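Long-range contact in SprT-like domain-containing protein Spartan (Homo sapiens, PDB 6MDW), which cleaves proteins covalently cross-linked to DNA, acting as a DNA-dependent zinc metalloendopeptidase that helps preserve genome integrity during DNA synthesis: residues 35-40 with 92-97. Residues are numbered along the deposited sequence; the frame is centred on the assembly and turned at random.
Sequences QFFWGQ and EMIHAY. With ZN (zinc ion), chain F.
Phe37 packs its ring obliquely against helix 82-100, where CE2 lies 3.7 Å from Met93 CB, CD1 meets Tyr97 CD1 at 3.8 Å with the two ring planes at 40°, and CZ has Ile94 CG1 in the ring plane at its edge. Met93 bends at its last torsion (chi3 74°), which brings CE back to 3.8 Å from Phe37 CD2; its SD lies 5.4 Å from the centroid of the Phe37 ring, an oblique Met-aromatic contact. The Tyr97 ring swings out from the helix with CG anti to the backbone N (chi1 -176°) and reaches the type I' turn of Phe37 to Gln40. There its OH donates a 2.7 Å hydrogen bond to Gln40 OE1, from above the carbonyl plane, while Trp38 CZ3 packs 3.5 Å from Tyr97 CZ, the rings again oblique. With an alanine in place of Tyr97, Gln40 OE1 would probably lose this donor, and Phe37 and Trp38 their shared aromatic neighbour. Helix 112-125 adds Ile121 against Phe37 and Phe114 against Ile94. His95 NE2 binds the catalytic zinc with His91 and His110. The aromatic cluster thus packs the turn following helix 25-36 against the HExxH helix of the SprT-like metalloprotease domain.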
loop_
_atom_site.group_PDB
_atom_site.type_symbol
_atom_site.label_atom_id
_atom_site.label_comp_id
_atom_site.label_asym_id
_atom_site.label_seq_id
_atom_site.Cartn_x
_atom_site.Cartn_y
_atom_site.Cartn_z
ATOM N N GLN A 35 16.049 9.659 2.863
ATOM C CA GLN A 35 17.027 9.033 1.967
ATOM C C GLN A 35 16.520 8.904 0.529
ATOM O O GLN A 35 17.361 8.955 -0.384
ATOM C CB GLN A 35 17.432 7.659 2.477
ATOM C CG GLN A 35 18.238 7.745 3.765
ATOM C CD GLN A 35 18.794 6.411 4.173
ATOM O OE1 GLN A 35 18.273 5.361 3.827
ATOM N NE2 GLN A 35 19.890 6.460 4.921
ATOM N N PHE A 36 15.200 8.728 0.320
ATOM C CA PHE A 36 14.677 8.353 -0.970
ATOM C C PHE A 36 13.625 9.307 -1.507
ATOM O O PHE A 36 13.338 9.188 -2.705
ATOM C CB PHE A 36 14.113 6.924 -0.940
ATOM C CG PHE A 36 15.131 5.932 -0.447
ATOM C CD1 PHE A 36 16.363 5.833 -1.079
ATOM C CD2 PHE A 36 14.879 5.145 0.663
ATOM C CE1 PHE A 36 17.341 4.986 -0.590
ATOM C CE2 PHE A 36 15.861 4.287 1.138
ATOM C CZ PHE A 36 17.086 4.226 0.516
ATOM N N PHE A 37 13.052 10.229 -0.713
ATOM C CA PHE A 37 11.952 11.067 -1.165
ATOM C C PHE A 37 12.202 12.544 -0.883
ATOM O O PHE A 37 11.293 13.332 -0.903
ATOM C CB PHE A 37 10.617 10.612 -0.545
ATOM C CG PHE A 37 10.223 9.227 -0.996
ATOM C CD1 PHE A 37 9.674 9.039 -2.251
ATOM C CD2 PHE A 37 10.513 8.133 -0.216
ATOM C CE1 PHE A 37 9.331 7.767 -2.696
ATOM C CE2 PHE A 37 10.143 6.866 -0.643
ATOM C CZ PHE A 37 9.562 6.686 -1.876
ATOM N N TRP A 38 13.486 12.880 -0.725
ATOM C CA TRP A 38 13.982 14.285 -0.655
ATOM C C TRP A 38 13.278 15.090 0.453
ATOM O O TRP A 38 13.137 16.321 0.362
ATOM C CB TRP A 38 13.840 14.946 -2.027
ATOM C CG TRP A 38 14.447 14.161 -3.142
ATOM C CD1 TRP A 38 15.766 14.103 -3.473
ATOM C CD2 TRP A 38 13.765 13.279 -4.055
ATOM N NE1 TRP A 38 15.950 13.267 -4.536
ATOM C CE2 TRP A 38 14.737 12.757 -4.922
ATOM C CE3 TRP A 38 12.426 12.926 -4.250
ATOM C CZ2 TRP A 38 14.424 11.899 -5.976
ATOM C CZ3 TRP A 38 12.111 12.061 -5.273
ATOM C CH2 TRP A 38 13.101 11.555 -6.125
ATOM N N GLY A 39 12.782 14.409 1.500
ATOM C CA GLY A 39 12.103 15.053 2.616
ATOM C C GLY A 39 10.656 15.419 2.320
ATOM O O GLY A 39 9.974 15.982 3.188
ATOM N N GLN A 40 10.138 15.117 1.128
ATOM C CA GLN A 40 8.874 15.654 0.667
ATOM C C GLN A 40 7.622 15.000 1.287
ATOM O O GLN A 40 6.535 15.503 1.065
ATOM C CB GLN A 40 8.800 15.580 -0.850
ATOM C CG GLN A 40 9.765 16.556 -1.514
ATOM C CD GLN A 40 9.598 16.581 -3.008
ATOM O OE1 GLN A 40 10.427 16.050 -3.724
ATOM N NE2 GLN A 40 8.539 17.230 -3.490
ATOM N N GLU A 92 4.223 1.819 -0.985
ATOM C CA GLU A 92 3.202 2.763 -0.577
ATOM C C GLU A 92 3.731 4.203 -0.583
ATOM O O GLU A 92 3.021 5.125 -0.952
ATOM C CB GLU A 92 2.642 2.440 0.814
ATOM C CG GLU A 92 1.994 1.066 0.912
ATOM C CD GLU A 92 0.961 0.787 -0.150
ATOM O OE1 GLU A 92 0.246 1.705 -0.609
ATOM O OE2 GLU A 92 0.887 -0.404 -0.552
ATOM N N MET A 93 4.986 4.391 -0.162
ATOM C CA MET A 93 5.552 5.752 -0.156
ATOM C C MET A 93 5.694 6.330 -1.563
ATOM O O MET A 93 5.579 7.557 -1.723
ATOM C CB MET A 93 6.883 5.737 0.590
ATOM C CG MET A 93 6.719 5.502 2.106
ATOM S SD MET A 93 8.291 5.433 3.028
ATOM C CE MET A 93 8.730 7.173 3.027
ATOM N N ILE A 94 5.903 5.483 -2.570
ATOM C CA ILE A 94 5.929 5.965 -3.944
ATOM C C ILE A 94 4.541 6.477 -4.329
ATOM O O ILE A 94 4.383 7.564 -4.859
ATOM C CB ILE A 94 6.410 4.889 -4.933
ATOM C CG1 ILE A 94 7.865 4.502 -4.648
ATOM C CG2 ILE A 94 6.255 5.424 -6.331
ATOM C CD1 ILE A 94 8.302 3.307 -5.436
ATOM N N HIS A 95 3.499 5.701 -4.027
ATOM C CA HIS A 95 2.133 6.200 -4.275
ATOM C C HIS A 95 1.925 7.528 -3.545
ATOM O O HIS A 95 1.335 8.475 -4.092
ATOM C CB HIS A 95 1.091 5.184 -3.801
ATOM C CG HIS A 95 0.930 3.965 -4.660
ATOM N ND1 HIS A 95 0.742 3.997 -6.038
ATOM C CD2 HIS A 95 0.890 2.663 -4.299
ATOM C CE1 HIS A 95 0.613 2.738 -6.461
ATOM N NE2 HIS A 95 0.717 1.901 -5.420
ATOM N N ALA A 96 2.340 7.598 -2.294
ATOM C CA ALA A 96 2.171 8.834 -1.519
ATOM C C ALA A 96 2.926 9.989 -2.210
ATOM O O ALA A 96 2.430 11.108 -2.262
ATOM C CB ALA A 96 2.655 8.634 -0.115
ATOM N N TYR A 97 4.162 9.741 -2.661
ATOM C CA TYR A 97 4.942 10.796 -3.279
ATOM C C TYR A 97 4.251 11.325 -4.533
ATOM O O TYR A 97 4.237 12.547 -4.762
ATOM C CB TYR A 97 6.341 10.287 -3.634
ATOM C CG TYR A 97 7.225 11.371 -4.200
ATOM C CD1 TYR A 97 7.913 12.197 -3.349
ATOM C CD2 TYR A 97 7.389 11.540 -5.559
ATOM C CE1 TYR A 97 8.732 13.208 -3.824
ATOM C CE2 TYR A 97 8.176 12.570 -6.057
ATOM C CZ TYR A 97 8.870 13.380 -5.179
ATOM O OH TYR A 97 9.650 14.415 -5.663
HETATM ZN ZN ZN F . 0.409 -0.171 -5.539
#